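Local coordinates for protein phospholipase C beta (Meleagris gallopavo, PDB 1JAD) that belongs to the phospholipase C beta family, its C-terminal region forming a long antiparallel helical coiled coil that pairs into a dimer, at residues 120-132 against 190-204. Numbering follows the deposited sequence.
Sequences KQIAELKALKESS and TARYQQKLEEKQAEN. With SO4 (sulfate ion), chain C.
L128 presses into helix 190-204 as a knob into the hole formed by T190, Y193, Q194 and L197, and L125 does the same one turn earlier among Q194, L197, E198 and Q201. The two segments run antiparallel, their N-to-C directions 173° apart and their axes 10.6 Å from each other at closest approach. From CB, which points at the facing helix, the L128 chain turns with CG anti to the backbone N (chi1 174°) and forks there. CD1 lies against CB of Y193 at 3.8 Å, the two side chains crossing at about a right angle; CD2 reaches the backbone, 3.5 Å from CA of Q194, and also meets CD1 of L197 at 3.9 Å. L125 touches the L197 methyls with CD2. Toward Q201 the surface turns polar: the extended side chains of Q121 and Q201 slide past each other in opposite directions, amide planes stacked 16° apart, with Q121 CD 3.5 Å from Q201 CG. E124 lies beside Q201, carboxylate and amide nearly coplanar, while OE1 of E124 hydrogen-bonds the hydroxyl of T18 in the same chain. At the other end, S132 OG lies 2.7 Å from OG1 of T190, whose hydroxyl is hydrogen-bonded to the carbonyl of L186. The amine of K129 hydrogen-bonds T107 and forms a salt bridge with E212, both of the second subunit. The leucines thus supply the apolar part of the packing, while E124, T190 and K129 find polar partners beyond the two segments, K129 carrying the contact into the dimer.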
loop_
_atom_site.group_PDB
_atom_site.type_symbol
_atom_site.label_atom_id
_atom_site.label_comp_id
_atom_site.label_asym_id
_atom_site.label_seq_id
_atom_site.Cartn_x
_atom_site.Cartn_y
_atom_site.Cartn_z
ATOM N N LYS A 120 0.163 -10.554 2.105
ATOM C CA LYS A 120 1.334 -11.374 1.857
ATOM C C LYS A 120 2.605 -10.559 2.047
ATOM O O LYS A 120 3.539 -10.997 2.713
ATOM C CB LYS A 120 1.260 -11.960 0.446
ATOM C CG LYS A 120 0.063 -12.890 0.276
ATOM C CD LYS A 120 0.048 -13.601 -1.062
ATOM C CE LYS A 120 -1.062 -14.641 -1.081
ATOM N NZ LYS A 120 -0.933 -15.603 0.061
ATOM N N GLN A 121 2.620 -9.359 1.486
ATOM C CA GLN A 121 3.777 -8.487 1.588
ATOM C C GLN A 121 4.159 -8.188 3.032
ATOM O O GLN A 121 5.345 -8.019 3.353
ATOM C CB GLN A 121 3.512 -7.207 0.802
ATOM C CG GLN A 121 3.235 -7.502 -0.665
ATOM C CD GLN A 121 2.932 -6.272 -1.479
ATOM O OE1 GLN A 121 2.799 -6.344 -2.702
ATOM N NE2 GLN A 121 2.818 -5.131 -0.811
ATOM N N ILE A 122 3.160 -8.132 3.908
ATOM C CA ILE A 122 3.432 -7.894 5.317
ATOM C C ILE A 122 4.085 -9.142 5.894
ATOM O O ILE A 122 5.039 -9.054 6.673
ATOM C CB ILE A 122 2.140 -7.583 6.106
ATOM C CG1 ILE A 122 1.662 -6.164 5.784
ATOM C CG2 ILE A 122 2.386 -7.737 7.604
ATOM C CD1 ILE A 122 2.641 -5.074 6.222
ATOM N N ALA A 123 3.577 -10.306 5.495
ATOM C CA ALA A 123 4.108 -11.568 5.980
ATOM C C ALA A 123 5.538 -11.770 5.500
ATOM O O ALA A 123 6.358 -12.334 6.210
ATOM C CB ALA A 123 3.239 -12.708 5.512
ATOM N N GLU A 124 5.835 -11.313 4.290
ATOM C CA GLU A 124 7.176 -11.452 3.737
ATOM C C GLU A 124 8.113 -10.609 4.581
ATOM O O GLU A 124 9.093 -11.118 5.109
ATOM C CB GLU A 124 7.195 -10.981 2.287
ATOM C CG GLU A 124 6.125 -11.659 1.474
ATOM C CD GLU A 124 5.870 -10.990 0.152
ATOM O OE1 GLU A 124 6.068 -9.752 0.067
ATOM O OE2 GLU A 124 5.436 -11.694 -0.788
ATOM N N LEU A 125 7.795 -9.326 4.724
ATOM C CA LEU A 125 8.616 -8.418 5.513
ATOM C C LEU A 125 8.792 -8.963 6.908
ATOM O O LEU A 125 9.839 -8.788 7.522
ATOM C CB LEU A 125 7.979 -7.032 5.611
ATOM C CG LEU A 125 7.849 -6.164 4.355
ATOM C CD1 LEU A 125 7.118 -4.883 4.724
ATOM C CD2 LEU A 125 9.225 -5.845 3.783
ATOM N N LYS A 126 7.769 -9.634 7.416
ATOM C CA LYS A 126 7.850 -10.172 8.756
ATOM C C LYS A 126 8.789 -11.367 8.773
ATOM O O LYS A 126 9.595 -11.529 9.692
ATOM C CB LYS A 126 6.455 -10.564 9.238
ATOM C CG LYS A 126 6.393 -10.974 10.692
ATOM C CD LYS A 126 4.947 -11.221 11.111
ATOM C CE LYS A 126 4.866 -11.654 12.564
ATOM N NZ LYS A 126 5.574 -12.948 12.766
ATOM N N ALA A 127 8.704 -12.197 7.743
ATOM C CA ALA A 127 9.564 -13.370 7.675
ATOM C C ALA A 127 11.040 -12.974 7.558
ATOM O O ALA A 127 11.902 -13.594 8.181
ATOM C CB ALA A 127 9.153 -14.259 6.501
ATOM N N LEU A 128 11.329 -11.942 6.772
ATOM C CA LEU A 128 12.707 -11.491 6.602
ATOM C C LEU A 128 13.264 -11.019 7.947
ATOM O O LEU A 128 14.336 -11.454 8.373
ATOM C CB LEU A 128 12.762 -10.363 5.570
ATOM C CG LEU A 128 14.087 -9.644 5.325
ATOM C CD1 LEU A 128 15.163 -10.628 4.831
ATOM C CD2 LEU A 128 13.848 -8.546 4.300
ATOM N N LYS A 129 12.511 -10.155 8.628
ATOM C CA LYS A 129 12.919 -9.635 9.928
ATOM C C LYS A 129 13.123 -10.701 10.998
ATOM O O LYS A 129 14.107 -10.635 11.741
ATOM C CB LYS A 129 11.919 -8.591 10.435
ATOM C CG LYS A 129 11.815 -7.375 9.541
ATOM C CD LYS A 129 11.144 -6.200 10.242
ATOM C CE LYS A 129 11.092 -4.994 9.310
ATOM N NZ LYS A 129 10.572 -3.797 10.009
ATOM N N GLU A 130 12.219 -11.673 11.101
ATOM C CA GLU A 130 12.400 -12.711 12.111
ATOM C C GLU A 130 13.631 -13.535 11.779
ATOM O O GLU A 130 14.406 -13.899 12.658
ATOM C CB GLU A 130 11.186 -13.639 12.205
ATOM C CG GLU A 130 9.897 -12.944 12.627
ATOM C CD GLU A 130 8.821 -13.919 13.096
ATOM O OE1 GLU A 130 8.433 -14.825 12.327
ATOM O OE2 GLU A 130 8.361 -13.770 14.247
ATOM N N SER A 131 13.798 -13.830 10.497
ATOM C CA SER A 131 14.937 -14.600 10.021
ATOM C C SER A 131 16.237 -13.898 10.428
ATOM O O SER A 131 17.122 -14.495 11.049
ATOM C CB SER A 131 14.853 -14.724 8.496
ATOM O OG SER A 131 15.994 -15.362 7.972
ATOM N N SER A 132 16.338 -12.622 10.071
ATOM C CA SER A 132 17.504 -11.813 10.397
ATOM C C SER A 132 17.833 -11.903 11.879
ATOM O O SER A 132 18.935 -12.298 12.260
ATOM C CB SER A 132 17.226 -10.363 10.020
ATOM O OG SER A 132 18.215 -9.501 10.542
ATOM N N THR A 190 20.533 -7.445 5.907
ATOM C CA THR A 190 19.071 -7.431 6.061
ATOM C C THR A 190 18.520 -6.143 5.442
ATOM O O THR A 190 17.468 -6.143 4.807
ATOM C CB THR A 190 18.656 -7.519 7.541
ATOM O OG1 THR A 190 19.179 -8.729 8.112
ATOM C CG2 THR A 190 17.141 -7.523 7.669
ATOM N N ALA A 191 19.235 -5.037 5.597
ATOM C CA ALA A 191 18.777 -3.795 4.996
ATOM C C ALA A 191 18.747 -3.921 3.465
ATOM O O ALA A 191 17.825 -3.411 2.802
ATOM C CB ALA A 191 19.675 -2.663 5.403
ATOM N N ARG A 192 19.744 -4.591 2.889
ATOM C CA ARG A 192 19.758 -4.749 1.434
ATOM C C ARG A 192 18.606 -5.645 0.995
ATOM O O ARG A 192 17.915 -5.338 0.033
ATOM C CB ARG A 192 21.109 -5.319 0.945
ATOM C CG ARG A 192 21.132 -5.735 -0.536
ATOM C CD ARG A 192 22.557 -5.857 -1.097
ATOM N NE ARG A 192 23.400 -6.737 -0.286
ATOM C CZ ARG A 192 23.407 -8.057 -0.402
ATOM N NH1 ARG A 192 22.622 -8.628 -1.303
ATOM N NH2 ARG A 192 24.162 -8.799 0.408
ATOM N N TYR A 193 18.392 -6.755 1.695
ATOM C CA TYR A 193 17.285 -7.641 1.338
ATOM C C TYR A 193 15.918 -6.976 1.507
ATOM O O TYR A 193 15.003 -7.223 0.715
ATOM C CB TYR A 193 17.332 -8.923 2.169
ATOM C CG TYR A 193 18.241 -10.001 1.590
ATOM C CD1 TYR A 193 19.587 -9.731 1.285
ATOM C CD2 TYR A 193 17.754 -11.291 1.347
ATOM C CE1 TYR A 193 20.420 -10.714 0.757
ATOM C CE2 TYR A 193 18.578 -12.282 0.821
ATOM C CZ TYR A 193 19.907 -11.989 0.530
ATOM O OH TYR A 193 20.727 -12.978 0.040
ATOM N N GLN A 194 15.768 -6.124 2.516
ATOM C CA GLN A 194 14.471 -5.482 2.720
ATOM C C GLN A 194 14.199 -4.445 1.637
ATOM O O GLN A 194 13.099 -4.363 1.092
ATOM C CB GLN A 194 14.381 -4.846 4.115
ATOM C CG GLN A 194 13.110 -4.035 4.293
ATOM C CD GLN A 194 12.932 -3.442 5.684
ATOM O OE1 GLN A 194 12.150 -2.517 5.861
ATOM N NE2 GLN A 194 13.626 -3.984 6.672
ATOM N N GLN A 195 15.219 -3.666 1.307
ATOM C CA GLN A 195 15.105 -2.651 0.281
ATOM C C GLN A 195 14.668 -3.252 -1.054
ATOM O O GLN A 195 13.769 -2.734 -1.723
ATOM C CB GLN A 195 16.453 -1.935 0.159
ATOM C CG GLN A 195 16.647 -1.077 -1.080
ATOM C CD GLN A 195 16.974 -1.914 -2.312
ATOM O OE1 GLN A 195 18.014 -2.590 -2.366
ATOM N NE2 GLN A 195 16.079 -1.890 -3.298
ATOM N N LYS A 196 15.296 -4.353 -1.442
ATOM C CA LYS A 196 14.982 -5.004 -2.708
ATOM C C LYS A 196 13.550 -5.550 -2.640
ATOM O O LYS A 196 12.782 -5.460 -3.600
ATOM C CB LYS A 196 15.970 -6.155 -2.947
ATOM C CG LYS A 196 16.294 -6.463 -4.414
ATOM C CD LYS A 196 15.084 -6.800 -5.267
ATOM C CE LYS A 196 15.499 -7.008 -6.734
ATOM N NZ LYS A 196 16.208 -5.818 -7.335
ATOM N N LEU A 197 13.203 -6.110 -1.487
ATOM C CA LEU A 197 11.880 -6.683 -1.268
ATOM C C LEU A 197 10.780 -5.630 -1.405
ATOM O O LEU A 197 9.781 -5.838 -2.096
ATOM C CB LEU A 197 11.833 -7.324 0.126
ATOM C CG LEU A 197 10.586 -8.111 0.529
ATOM C CD1 LEU A 197 10.821 -8.863 1.825
ATOM C CD2 LEU A 197 9.433 -7.156 0.681
ATOM N N GLU A 198 10.960 -4.497 -0.745
ATOM C CA GLU A 198 9.963 -3.440 -0.808
ATOM C C GLU A 198 9.883 -2.940 -2.232
ATOM O O GLU A 198 8.844 -2.476 -2.699
ATOM C CB GLU A 198 10.341 -2.298 0.138
ATOM C CG GLU A 198 10.633 -2.766 1.539
ATOM C CD GLU A 198 10.873 -1.631 2.501
ATOM O OE1 GLU A 198 11.688 -0.739 2.181
ATOM O OE2 GLU A 198 10.254 -1.638 3.592
ATOM N N GLU A 199 10.993 -3.063 -2.936
ATOM C CA GLU A 199 11.067 -2.618 -4.316
ATOM C C GLU A 199 10.157 -3.455 -5.218
ATOM O O GLU A 199 9.453 -2.921 -6.064
ATOM C CB GLU A 199 12.513 -2.707 -4.780
ATOM C CG GLU A 199 12.803 -1.997 -6.069
ATOM C CD GLU A 199 14.267 -2.105 -6.437
ATOM O OE1 GLU A 199 14.708 -3.215 -6.811
ATOM O OE2 GLU A 199 14.980 -1.085 -6.327
ATOM N N LYS A 200 10.172 -4.769 -5.041
ATOM C CA LYS A 200 9.330 -5.642 -5.847
ATOM C C LYS A 200 7.872 -5.312 -5.573
ATOM O O LYS A 200 7.084 -5.095 -6.493
ATOM C CB LYS A 200 9.606 -7.107 -5.511
ATOM C CG LYS A 200 10.922 -7.632 -6.063
ATOM C CD LYS A 200 11.138 -9.062 -5.646
ATOM C CE LYS A 200 12.372 -9.641 -6.309
ATOM N NZ LYS A 200 12.187 -9.679 -7.789
ATOM N N GLN A 201 7.524 -5.253 -4.293
ATOM C CA GLN A 201 6.169 -4.925 -3.889
ATOM C C GLN A 201 5.698 -3.651 -4.581
ATOM O O GLN A 201 4.558 -3.584 -5.059
ATOM C CB GLN A 201 6.131 -4.809 -2.366
ATOM C CG GLN A 201 6.442 -6.156 -1.742
ATOM C CD GLN A 201 6.734 -6.114 -0.262
ATOM O OE1 GLN A 201 6.766 -7.161 0.400
ATOM N NE2 GLN A 201 6.983 -4.921 0.270
ATOM N N ALA A 202 6.575 -2.651 -4.676
ATOM C CA ALA A 202 6.191 -1.402 -5.334
ATOM C C ALA A 202 5.883 -1.671 -6.801
ATOM O O ALA A 202 4.882 -1.175 -7.344
ATOM C CB ALA A 202 7.293 -0.372 -5.212
ATOM N N GLU A 203 6.749 -2.462 -7.427
ATOM C CA GLU A 203 6.622 -2.836 -8.832
ATOM C C GLU A 203 5.314 -3.601 -9.058
ATOM O O GLU A 203 4.634 -3.435 -10.066
ATOM C CB GLU A 203 7.824 -3.712 -9.219
ATOM C CG GLU A 203 7.652 -4.528 -10.486
ATOM C CD GLU A 203 8.795 -5.523 -10.699
ATOM O OE1 GLU A 203 9.940 -5.086 -10.975
ATOM O OE2 GLU A 203 8.548 -6.748 -10.577
ATOM N N ASN A 204 4.972 -4.437 -8.094
ATOM C CA ASN A 204 3.768 -5.235 -8.172
ATOM C C ASN A 204 2.541 -4.316 -8.121
ATOM O O ASN A 204 1.633 -4.420 -8.953
ATOM C CB ASN A 204 3.777 -6.239 -7.021
ATOM C CG ASN A 204 2.736 -7.309 -7.178
ATOM O OD1 ASN A 204 1.568 -7.109 -6.851
ATOM N ND2 ASN A 204 3.149 -8.457 -7.708
HETATM S S SO4 C . 24.364 -12.419 -0.889
HETATM O O1 SO4 C . 25.708 -11.851 -1.139
HETATM O O2 SO4 C . 24.020 -13.401 -1.940
HETATM O O3 SO4 C . 23.365 -11.335 -0.915
HETATM O O4 SO4 C . 24.351 -13.090 0.431
#